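PDB 4MUV: cyclic nucleotide-gated potassium channel mll3241 from Mesorhizobium loti, which conducts potassium ions across the membrane when activated by cyclic AMP, with this chain being its cytoplasmic cyclic nucleotide-binding domain, here holding cyclic GMP. Local coordinates for residues Gly46-Arg51 against Ser95-Ala100; Gly65-Ala70 against Val104-Leu109; Gly8-Asn13 against Glu33-Leu38; Ala37-Thr42 against Ser108-Asp113. The protein carries 3 engineered substitutions. All coordinates share one frame; numbering follows the deposited sequence.

Interaction 1: residues Gly46-Arg51 against Ser95-Ala100; sequences GAVICR and SATVSA. With PCG (cyclic guanosine monophosphate), chain C.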
# COMPACT_ATOMS: atom_id res chain seq x y z
N GLY A 46 5.72 -5.90 -15.03
CA GLY A 46 7.16 -6.09 -14.93
C GLY A 46 7.90 -4.97 -14.21
O GLY A 46 9.03 -5.19 -13.73
N ALA A 47 7.29 -3.80 -14.07
CA ALA A 47 7.99 -2.64 -13.53
C ALA A 47 8.16 -2.76 -12.02
O ALA A 47 7.27 -3.22 -11.30
CB ALA A 47 7.25 -1.36 -13.88
N VAL A 48 9.30 -2.31 -11.53
CA VAL A 48 9.59 -2.30 -10.10
C VAL A 48 8.86 -1.15 -9.44
O VAL A 48 8.89 -0.02 -9.91
CB VAL A 48 11.12 -2.23 -9.85
CG1 VAL A 48 11.42 -2.00 -8.40
CG2 VAL A 48 11.76 -3.53 -10.29
N ILE A 49 8.19 -1.46 -8.35
CA ILE A 49 7.43 -0.50 -7.56
C ILE A 49 8.23 -0.06 -6.33
O ILE A 49 8.31 1.14 -6.02
CB ILE A 49 6.06 -1.08 -7.17
CG1 ILE A 49 5.26 -1.43 -8.44
CG2 ILE A 49 5.34 -0.10 -6.30
CD1 ILE A 49 4.18 -2.39 -8.21
N CYS A 50 8.80 -1.03 -5.60
CA CYS A 50 9.80 -0.66 -4.63
C CYS A 50 10.90 -1.69 -4.64
O CYS A 50 10.73 -2.82 -5.07
CB CYS A 50 9.19 -0.47 -3.26
SG CYS A 50 8.44 -1.96 -2.65
N ARG A 51 12.08 -1.22 -4.27
CA ARG A 51 13.29 -2.00 -4.39
C ARG A 51 13.93 -2.25 -3.03
O ARG A 51 14.08 -1.34 -2.24
CB ARG A 51 14.29 -1.30 -5.30
CG ARG A 51 15.42 -2.24 -5.67
CD ARG A 51 16.32 -1.67 -6.67
NE ARG A 51 15.70 -1.38 -7.96
CZ ARG A 51 15.47 -2.26 -8.93
NH1 ARG A 51 15.73 -3.56 -8.78
NH2 ARG A 51 14.94 -1.83 -10.07
N SER A 95 12.29 -4.09 2.49
CA SER A 95 12.77 -5.42 2.81
C SER A 95 12.65 -6.42 1.67
O SER A 95 13.12 -7.55 1.80
CB SER A 95 12.06 -5.98 4.05
OG SER A 95 10.68 -6.22 3.78
N ALA A 96 12.04 -6.00 0.56
CA ALA A 96 11.87 -6.86 -0.60
C ALA A 96 11.54 -5.97 -1.78
O ALA A 96 10.99 -4.89 -1.62
CB ALA A 96 10.74 -7.86 -0.36
N THR A 97 11.87 -6.47 -2.97
CA THR A 97 11.49 -5.83 -4.22
C THR A 97 10.10 -6.32 -4.64
O THR A 97 9.84 -7.53 -4.70
CB THR A 97 12.54 -6.11 -5.29
OG1 THR A 97 13.77 -5.53 -4.84
CG2 THR A 97 12.13 -5.51 -6.65
N VAL A 98 9.23 -5.37 -4.91
CA VAL A 98 7.88 -5.64 -5.36
C VAL A 98 7.74 -5.03 -6.74
O VAL A 98 8.08 -3.87 -6.95
CB VAL A 98 6.83 -5.03 -4.39
CG1 VAL A 98 5.41 -5.35 -4.86
CG2 VAL A 98 7.08 -5.48 -2.97
N SER A 99 7.22 -5.82 -7.67
CA SER A 99 7.08 -5.47 -9.08
C SER A 99 5.64 -5.74 -9.52
O SER A 99 4.96 -6.61 -8.96
CB SER A 99 8.01 -6.35 -9.92
OG SER A 99 9.35 -6.31 -9.50
N ALA A 100 5.18 -5.03 -10.54
CA ALA A 100 3.91 -5.37 -11.14
C ALA A 100 4.03 -6.75 -11.79
O ALA A 100 4.98 -7.02 -12.52
CB ALA A 100 3.51 -4.34 -12.17
PA PCG C . 8.49 -3.01 2.68
O1A PCG C . 8.25 -1.55 3.02
O2A PCG C . 9.62 -3.68 3.37
O5' PCG C . 8.69 -3.13 1.15
C5' PCG C . 8.57 -4.34 0.55
C4' PCG C . 7.20 -4.93 0.93
O4' PCG C . 6.80 -6.23 0.36
C3' PCG C . 7.12 -5.07 2.29
O3' PCG C . 7.14 -3.79 3.00
C2' PCG C . 5.77 -5.89 2.45
O2' PCG C . 4.68 -4.96 2.59
C1' PCG C . 5.66 -6.64 1.26
N9 PCG C . 5.69 -8.06 1.39
C8 PCG C . 4.68 -8.94 1.08
N7 PCG C . 5.00 -10.19 1.43
C5 PCG C . 6.25 -10.11 1.98
C6 PCG C . 7.11 -11.11 2.55
O6 PCG C . 6.86 -12.33 2.63
N1 PCG C . 8.31 -10.63 3.01
C2 PCG C . 8.67 -9.29 3.01
N2 PCG C . 9.86 -8.93 3.51
N3 PCG C . 7.87 -8.30 2.48
C4 PCG C . 6.65 -8.79 1.98
O HOH W 1 15.78 -5.95 -6.60
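Val48 lays its CG1 methyl across the CG2 methyl of Thr97, 4.0 Å apart, the side chains meeting at a slant. With CG1 anti to the backbone N (chi1 171°), the same methyl covers one face of the Arg51 guanidinium. Thr97 OG1 lies alongside the start of the Arg51 chain and is hydrogen-bonded to the backbone N of Ile52; a water 2.7 Å from Thr97 OG1 also bonds weakly to Arg51 NH1. Between these side chains the backbones pair antiparallel and then slip by one residue. Val98 O accepts from Ile49 N at 2.8 Å and, less closely, from Cys50 N at 3.2 Å, both donors lying in its carbonyl plane, while Val98 N returns a bond to Cys50 O. Two residues facing one make a classic beta bulge, here at a corner in the jelly-roll of the cyclic nucleotide-binding domain. Ile49 is turned inward at this corner, its CD1 3.7 Å from Ala100 N and its side chain among Val43, Val67 and Phe83. Beyond it, Ala100 N bonds to Ala47 O, and Gly46 N reaches Ala100 O from above the carbonyl plane; the backbone angles of Gly46 would jam a side chain against the preceding carbonyl. At the other end Ser95 makes three hydrogen bonds to the ligand: N and OG both donate to the phosphate O2A of cyclic GMP, and OG accepts an almost straight bond (170°) from guanine N2, 2.8 Å away. Val98 CG2 comes within 3.4 Å of the ribose O4', and the buried Ala96 O, without a hydrogen-bond partner, sits 3.3 Å from C5'.

Interaction 2: residues Gly65-Ala70 against Val104-Leu109; sequences GSVSVA and VSLLSL. With PCG (cyclic guanosine monophosphate), chain C.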
# COMPACT_ATOMS: atom_id res chain seq x y z
N GLY A 65 -5.51 -5.99 -10.71
CA GLY A 65 -4.29 -6.66 -11.11
C GLY A 65 -3.51 -7.18 -9.92
O GLY A 65 -4.02 -7.29 -8.83
N SER A 66 -2.25 -7.53 -10.15
CA SER A 66 -1.43 -8.12 -9.11
C SER A 66 0.03 -7.69 -9.16
O SER A 66 0.55 -7.27 -10.21
CB SER A 66 -1.52 -9.64 -9.16
OG SER A 66 -1.01 -10.13 -10.38
N VAL A 67 0.68 -7.80 -8.01
CA VAL A 67 2.11 -7.60 -7.87
C VAL A 67 2.81 -8.88 -7.44
O VAL A 67 2.18 -9.78 -6.88
CB VAL A 67 2.45 -6.47 -6.89
CG1 VAL A 67 1.83 -5.17 -7.34
CG2 VAL A 67 2.05 -6.81 -5.48
N SER A 68 4.11 -8.92 -7.70
CA SER A 68 5.00 -10.00 -7.34
C SER A 68 5.97 -9.51 -6.27
O SER A 68 6.58 -8.46 -6.43
CB SER A 68 5.79 -10.36 -8.60
OG SER A 68 6.89 -11.16 -8.34
N VAL A 69 6.11 -10.27 -5.19
CA VAL A 69 7.01 -9.95 -4.09
C VAL A 69 8.18 -10.93 -4.12
O VAL A 69 7.98 -12.14 -4.00
CB VAL A 69 6.30 -10.04 -2.72
CG1 VAL A 69 7.28 -9.67 -1.60
CG2 VAL A 69 5.05 -9.16 -2.71
N ALA A 70 9.39 -10.39 -4.29
CA ALA A 70 10.60 -11.21 -4.37
C ALA A 70 11.18 -11.42 -2.98
O ALA A 70 11.94 -10.63 -2.50
CB ALA A 70 11.63 -10.53 -5.29
N VAL A 104 -1.04 -3.29 -13.03
CA VAL A 104 -1.66 -3.21 -11.71
C VAL A 104 -2.09 -1.78 -11.38
O VAL A 104 -1.40 -0.83 -11.71
CB VAL A 104 -0.69 -3.78 -10.65
CG1 VAL A 104 0.59 -2.93 -10.53
CG2 VAL A 104 -1.39 -3.95 -9.31
N SER A 105 -3.26 -1.62 -10.75
CA SER A 105 -3.70 -0.35 -10.18
C SER A 105 -3.52 -0.41 -8.70
O SER A 105 -3.91 -1.38 -8.03
CB SER A 105 -5.17 -0.00 -10.48
OG SER A 105 -5.30 0.20 -11.86
N LEU A 106 -2.94 0.67 -8.20
CA LEU A 106 -2.59 0.84 -6.80
C LEU A 106 -3.18 2.14 -6.29
O LEU A 106 -3.29 3.11 -7.02
CB LEU A 106 -1.07 0.96 -6.66
CG LEU A 106 -0.21 -0.12 -7.27
CD1 LEU A 106 1.27 0.23 -7.19
CD2 LEU A 106 -0.47 -1.44 -6.59
N LEU A 107 -3.51 2.16 -5.01
CA LEU A 107 -3.74 3.40 -4.27
C LEU A 107 -2.52 3.61 -3.37
O LEU A 107 -2.24 2.80 -2.49
CB LEU A 107 -5.04 3.34 -3.46
CG LEU A 107 -6.31 3.22 -4.30
CD1 LEU A 107 -7.50 2.90 -3.42
CD2 LEU A 107 -6.57 4.51 -5.05
N SER A 108 -1.80 4.70 -3.62
CA SER A 108 -0.58 5.06 -2.88
C SER A 108 -0.90 5.95 -1.70
O SER A 108 -1.62 6.93 -1.87
CB SER A 108 0.38 5.79 -3.82
OG SER A 108 1.58 6.17 -3.17
N LEU A 109 -0.35 5.61 -0.55
CA LEU A 109 -0.55 6.35 0.68
C LEU A 109 0.80 6.80 1.19
O LEU A 109 1.66 5.98 1.52
CB LEU A 109 -1.20 5.43 1.71
CG LEU A 109 -1.53 6.06 3.06
CD1 LEU A 109 -2.64 7.08 2.88
CD2 LEU A 109 -1.95 5.00 4.08
PA PCG C . 8.49 -3.01 2.68
O1A PCG C . 8.25 -1.55 3.02
O2A PCG C . 9.62 -3.68 3.37
O5' PCG C . 8.69 -3.13 1.15
C5' PCG C . 8.57 -4.34 0.55
C4' PCG C . 7.20 -4.93 0.93
O4' PCG C . 6.80 -6.23 0.36
C3' PCG C . 7.12 -5.07 2.29
O3' PCG C . 7.14 -3.79 3.00
C2' PCG C . 5.77 -5.89 2.45
O2' PCG C . 4.68 -4.96 2.59
C1' PCG C . 5.66 -6.64 1.26
N9 PCG C . 5.69 -8.06 1.39
C8 PCG C . 4.68 -8.94 1.08
N7 PCG C . 5.00 -10.19 1.43
C5 PCG C . 6.25 -10.11 1.98
C6 PCG C . 7.11 -11.11 2.55
O6 PCG C . 6.86 -12.33 2.63
N1 PCG C . 8.31 -10.63 3.01
C2 PCG C . 8.67 -9.29 3.01
N2 PCG C . 9.86 -8.93 3.51
N3 PCG C . 7.87 -8.30 2.48
C4 PCG C . 6.65 -8.79 1.98
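Val67 and Val104 meet through methyls: CG1 of Val67 is 4.0 Å from CG2 of Val104 and nearly as close to its CG1, so one methyl rests against both branches of the other valine. Their rotamers differ. In Val67, chi1 of -59° sets CG1 opposite the carbonyl carbon and turns it to this partner, whereas Val104, with chi1 at 65°, has CG1 wedged between its own N and carbonyl carbon, and CG2 swung against the backbone of Gly65 and Ser66. Leu106 stretches out its side chain so that CD2 reaches the same Val67 CG1 at 4.4 Å, a looser touch that adds to the apolar cluster. No hydrogen bond joins the two segments. The backbones are closest at Gly65 and Val104, with CA atoms 4.4 Å apart; a side chain on Gly65 would run into Val104 CA, and the positive phi of 78° also suits glycine. Ser66 O lies 3.7 Å from Val104 CB, and Ser66 OG is hydrogen-bonded to Glu76. From there the strands diverge. Two residues beyond Val67, Val69 directs both methyls at the nucleotide: CG1 lies 3.7 Å from C4 of the guanine and CG2 3.8 Å from C8, an apolar cover for the base. The contact thus falls where the two sheets of the jelly-roll draw together. Strand 67-70 runs between 97-100 and 75-77, where Leu77 backs Val67, and strand 104-110 runs between 39-43 and 58-64, which place Val43 and Phe60 beside Leu106.

Interaction 3: residues Gly8-Asn13 against Glu33-Leu38; sequences GDFVRN and EIVRAL. With NA (sodium ion), chain D.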
# COMPACT_ATOMS: atom_id res chain seq x y z
N GLY A 8 -6.12 14.60 -11.30
CA GLY A 8 -5.64 13.31 -11.74
C GLY A 8 -5.38 12.34 -10.59
O GLY A 8 -5.62 11.16 -10.74
N ASP A 9 -4.89 12.85 -9.47
CA ASP A 9 -4.56 12.03 -8.31
C ASP A 9 -5.78 11.49 -7.61
O ASP A 9 -5.68 10.48 -6.90
CB ASP A 9 -3.72 12.82 -7.31
CG ASP A 9 -2.26 12.94 -7.71
OD1 ASP A 9 -1.81 12.26 -8.67
OD2 ASP A 9 -1.54 13.70 -7.01
N PHE A 10 -6.95 12.12 -7.80
CA PHE A 10 -8.18 11.81 -7.07
C PHE A 10 -9.28 11.16 -7.89
O PHE A 10 -10.11 10.46 -7.32
CB PHE A 10 -8.74 13.08 -6.42
CG PHE A 10 -9.92 12.83 -5.53
CD1 PHE A 10 -9.76 12.29 -4.28
CD2 PHE A 10 -11.21 13.12 -5.96
CE1 PHE A 10 -10.86 12.06 -3.46
CE2 PHE A 10 -12.31 12.88 -5.16
CZ PHE A 10 -12.13 12.36 -3.90
N VAL A 11 -9.31 11.41 -9.19
CA VAL A 11 -10.49 11.12 -10.02
C VAL A 11 -11.01 9.66 -9.95
O VAL A 11 -12.20 9.42 -10.12
CB VAL A 11 -10.19 11.51 -11.51
CG1 VAL A 11 -9.10 10.64 -12.14
CG2 VAL A 11 -11.42 11.46 -12.35
N ARG A 12 -10.10 8.72 -9.72
CA ARG A 12 -10.40 7.29 -9.67
C ARG A 12 -10.54 6.78 -8.23
O ARG A 12 -10.96 5.64 -8.00
CB ARG A 12 -9.25 6.46 -10.31
CG ARG A 12 -8.72 6.96 -11.68
CD ARG A 12 -7.55 6.07 -12.14
NE ARG A 12 -8.01 4.68 -12.20
CZ ARG A 12 -7.25 3.58 -12.23
NH1 ARG A 12 -5.91 3.63 -12.16
NH2 ARG A 12 -7.85 2.39 -12.31
N ASN A 13 -10.18 7.58 -7.24
CA ASN A 13 -9.89 7.01 -5.93
C ASN A 13 -11.10 6.40 -5.24
O ASN A 13 -11.00 5.31 -4.69
CB ASN A 13 -9.32 8.05 -5.00
CG ASN A 13 -7.93 8.45 -5.33
OD1 ASN A 13 -7.37 8.02 -6.32
ND2 ASN A 13 -7.35 9.29 -4.49
N GLU A 33 -11.23 11.23 4.56
CA GLU A 33 -9.97 11.93 4.73
C GLU A 33 -8.84 11.17 4.04
O GLU A 33 -8.00 11.76 3.32
CB GLU A 33 -9.68 12.14 6.23
CG GLU A 33 -8.65 13.20 6.56
CD GLU A 33 -7.22 12.71 6.58
OE1 GLU A 33 -6.99 11.47 6.56
OE2 GLU A 33 -6.31 13.57 6.62
N ILE A 34 -8.79 9.86 4.23
CA ILE A 34 -7.74 9.05 3.67
C ILE A 34 -7.86 8.97 2.15
O ILE A 34 -6.86 9.09 1.44
CB ILE A 34 -7.72 7.69 4.33
CG1 ILE A 34 -7.28 7.84 5.80
CG2 ILE A 34 -6.81 6.72 3.57
CD1 ILE A 34 -5.79 8.31 5.99
N VAL A 35 -9.07 8.83 1.64
CA VAL A 35 -9.24 8.74 0.19
C VAL A 35 -8.79 10.01 -0.53
O VAL A 35 -8.21 9.94 -1.61
CB VAL A 35 -10.65 8.31 -0.19
CG1 VAL A 35 -10.80 8.28 -1.71
CG2 VAL A 35 -10.90 6.92 0.34
N ARG A 36 -8.99 11.17 0.08
CA ARG A 36 -8.50 12.42 -0.49
C ARG A 36 -6.97 12.46 -0.55
O ARG A 36 -6.40 13.15 -1.40
CB ARG A 36 -9.00 13.61 0.32
CG ARG A 36 -10.46 13.86 0.27
CD ARG A 36 -10.77 15.21 0.92
NE ARG A 36 -12.16 15.34 1.37
CZ ARG A 36 -13.20 15.49 0.55
NH1 ARG A 36 -13.01 15.57 -0.76
NH2 ARG A 36 -14.43 15.61 1.05
N ALA A 37 -6.31 11.75 0.36
CA ALA A 37 -4.86 11.76 0.43
C ALA A 37 -4.23 10.71 -0.45
O ALA A 37 -3.06 10.82 -0.82
CB ALA A 37 -4.43 11.55 1.86
N LEU A 38 -4.99 9.67 -0.80
CA LEU A 38 -4.47 8.60 -1.64
C LEU A 38 -4.22 9.12 -3.03
O LEU A 38 -4.84 10.10 -3.45
CB LEU A 38 -5.46 7.44 -1.73
CG LEU A 38 -5.65 6.62 -0.47
CD1 LEU A 38 -6.85 5.69 -0.61
CD2 LEU A 38 -4.41 5.83 -0.15
NA NA D . 1.14 13.83 -7.44
O HOH W 2 2.50 16.11 -6.55
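Asn13 swings its amide toward helix 28-37 with CG opposite its own carbonyl carbon (chi1 -72°), while Phe10, its CG anti to the backbone N (chi1 -174°), sends its ring to the same helix. ND2 of Asn13 is gripped by two carbonyls at the helix end. It bonds to Val35 O at 3.1 Å, in the amide plane and nearly along the C=O axis, and to Leu38 O at 2.8 Å, where it stands well above the carbonyl plane. A third, weak bond from ND2 goes back to Asp9 O within its own segment. Asn13 CB packs 3.6 Å from Val35 CG1. The Phe10 ring turns an edge to Val35 O, with CE1 3.8 Å from Arg36 CA. With an alanine in place of Asn13, the carbonyls of Val35 and Leu38 would probably lose this shared donor, and the helix end its polar tie to the Asn13 turn. Asp9 OD2 binds a sodium ion at 2.7 Å, and its OD1 forms a salt bridge with Arg41. The contact joins the end of helix 2-10 and the start of helix 13-17 to the last turn of helix 28-37, beside Ala40 of strand 39-43 and Leu107 of strand 104-110.

Interaction 4: residues Ala37-Thr42 against Ser108-Asp113; sequences ALRART and SLHSAD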
# COMPACT_ATOMS: atom_id res chain seq x y z
N ALA A 37 -6.31 11.75 0.36
CA ALA A 37 -4.86 11.76 0.43
C ALA A 37 -4.23 10.71 -0.45
O ALA A 37 -3.06 10.82 -0.82
CB ALA A 37 -4.43 11.55 1.86
N LEU A 38 -4.99 9.67 -0.80
CA LEU A 38 -4.47 8.60 -1.64
C LEU A 38 -4.22 9.12 -3.03
O LEU A 38 -4.84 10.10 -3.45
CB LEU A 38 -5.46 7.44 -1.73
CG LEU A 38 -5.65 6.62 -0.47
CD1 LEU A 38 -6.85 5.69 -0.61
CD2 LEU A 38 -4.41 5.83 -0.15
N ARG A 39 -3.34 8.46 -3.76
CA ARG A 39 -3.11 8.77 -5.16
C ARG A 39 -3.18 7.49 -5.96
O ARG A 39 -2.43 6.57 -5.72
CB ARG A 39 -1.76 9.48 -5.33
CG ARG A 39 -1.63 10.78 -4.54
CD ARG A 39 -0.24 11.39 -4.69
NE ARG A 39 -0.05 12.54 -3.82
CZ ARG A 39 1.08 13.24 -3.77
NH1 ARG A 39 2.11 12.90 -4.55
NH2 ARG A 39 1.19 14.27 -2.94
N ALA A 40 -4.09 7.41 -6.93
CA ALA A 40 -4.20 6.20 -7.73
C ALA A 40 -3.13 6.20 -8.82
O ALA A 40 -2.88 7.21 -9.47
CB ALA A 40 -5.60 6.06 -8.34
N ARG A 41 -2.52 5.03 -9.00
CA ARG A 41 -1.43 4.84 -9.94
C ARG A 41 -1.59 3.51 -10.64
O ARG A 41 -1.86 2.52 -10.00
CB ARG A 41 -0.09 4.80 -9.20
CG ARG A 41 0.21 6.05 -8.37
CD ARG A 41 0.52 7.16 -9.34
NE ARG A 41 0.87 8.46 -8.75
CZ ARG A 41 0.05 9.52 -8.65
NH1 ARG A 41 -1.22 9.44 -9.01
NH2 ARG A 41 0.53 10.68 -8.19
N THR A 42 -1.37 3.47 -11.94
CA THR A 42 -1.27 2.23 -12.67
C THR A 42 0.18 1.99 -13.08
O THR A 42 0.87 2.90 -13.55
CB THR A 42 -2.21 2.23 -13.88
OG1 THR A 42 -3.56 2.33 -13.43
CG2 THR A 42 -2.09 0.95 -14.69
N SER A 108 -1.80 4.70 -3.62
CA SER A 108 -0.58 5.06 -2.88
C SER A 108 -0.90 5.95 -1.70
O SER A 108 -1.62 6.93 -1.87
CB SER A 108 0.38 5.79 -3.82
OG SER A 108 1.58 6.17 -3.17
N LEU A 109 -0.35 5.61 -0.55
CA LEU A 109 -0.55 6.35 0.68
C LEU A 109 0.80 6.80 1.19
O LEU A 109 1.66 5.98 1.52
CB LEU A 109 -1.20 5.43 1.71
CG LEU A 109 -1.53 6.06 3.06
CD1 LEU A 109 -2.64 7.08 2.88
CD2 LEU A 109 -1.95 5.00 4.08
N HIS A 110 1.01 8.11 1.22
CA HIS A 110 2.28 8.65 1.68
C HIS A 110 2.43 8.48 3.19
O HIS A 110 1.45 8.38 3.92
CB HIS A 110 2.40 10.11 1.27
CG HIS A 110 2.78 10.30 -0.16
ND1 HIS A 110 2.23 9.57 -1.20
CD2 HIS A 110 3.64 11.17 -0.73
CE1 HIS A 110 2.74 9.99 -2.34
NE2 HIS A 110 3.60 10.95 -2.09
N SER A 111 3.66 8.46 3.65
CA SER A 111 3.98 8.21 5.05
C SER A 111 3.19 9.09 6.02
O SER A 111 2.68 8.59 7.01
CB SER A 111 5.48 8.37 5.29
OG SER A 111 5.79 8.01 6.62
N ALA A 112 3.09 10.38 5.73
CA ALA A 112 2.41 11.25 6.68
C ALA A 112 0.97 10.79 6.89
O ALA A 112 0.44 10.82 8.00
CB ALA A 112 2.40 12.68 6.20
N ASP A 113 0.33 10.40 5.80
CA ASP A 113 -1.07 9.99 5.87
C ASP A 113 -1.23 8.59 6.48
O ASP A 113 -2.22 8.33 7.16
CB ASP A 113 -1.69 10.10 4.50
CG ASP A 113 -1.62 11.50 3.98
OD1 ASP A 113 -2.20 12.40 4.63
OD2 ASP A 113 -0.97 11.70 2.95
O HOH W 3 -1.04 9.97 0.88
O HOH W 4 -0.31 9.46 -2.00
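Arg39 and Ser108 form an antiparallel hydrogen-bonded pair: Arg39 N donates to Ser108 O at 3.0 Å, and Ser108 N returns an almost straight bond (172°) to Arg39 O. Just before the pair, Leu38 CA lends a CA-H...O contact to the same Ser108 O. Water extends the polar link. One molecule accepts from His110 N at 2.8 Å and lies within hydrogen-bonding distance of Ala37 O and Asp113 OD2. Apolar contact comes from Leu38 CD2, 3.7 Å from Leu109 CD1. Separately, Ala37 CB is in van der Waals contact with the Asp113 carboxylate, 3.5 Å from its CG. Among the charged and flat groups, the extended Arg39 chain brings its guanidinium to His110, whose NE2 sits over one face, 3.5 Å from NH1; the planes are turned 44° apart and the angle is too poor for a hydrogen bond. Arg41 in turn lays its own guanidinium against Arg39 CB and donates from NH1 to Ala40 O. With an alanine in place of Arg39 the guanidinium is gone, and His110 would probably lose the neighbour at NE2 and CE1 and be freer to turn. His110 holds the N-cap position just before helix 111-120, so the contact ties the beginning of strand 39-43, just after helix 28-37, to the end of strand 104-110 where it passes into that helix; strand 58-64 flanks 104-110 on its other edge.

In the fold
Along the chain interaction 3 comes first, joining the N-terminal helices to helix 28-37; interaction 4 begins where it ends, sharing Ala37 and Leu38, their centres 8 Å apart. Interaction 4 closes a long loop that holds interaction 1 within it. Interactions 2 and 4 share strand 104-110, with centres about 12 Å apart, while interactions 1 and 2, centres about 9 Å apart, meet in the other sheet, where strands 97-100 and 67-70 are neighbours. Both of these touch cyclic GMP. Interactions 1 and 3 are about 23 Å apart between centres and do not touch. The set thus runs from the nucleotide pocket through both sheets of the jelly-roll to the N-terminal helices.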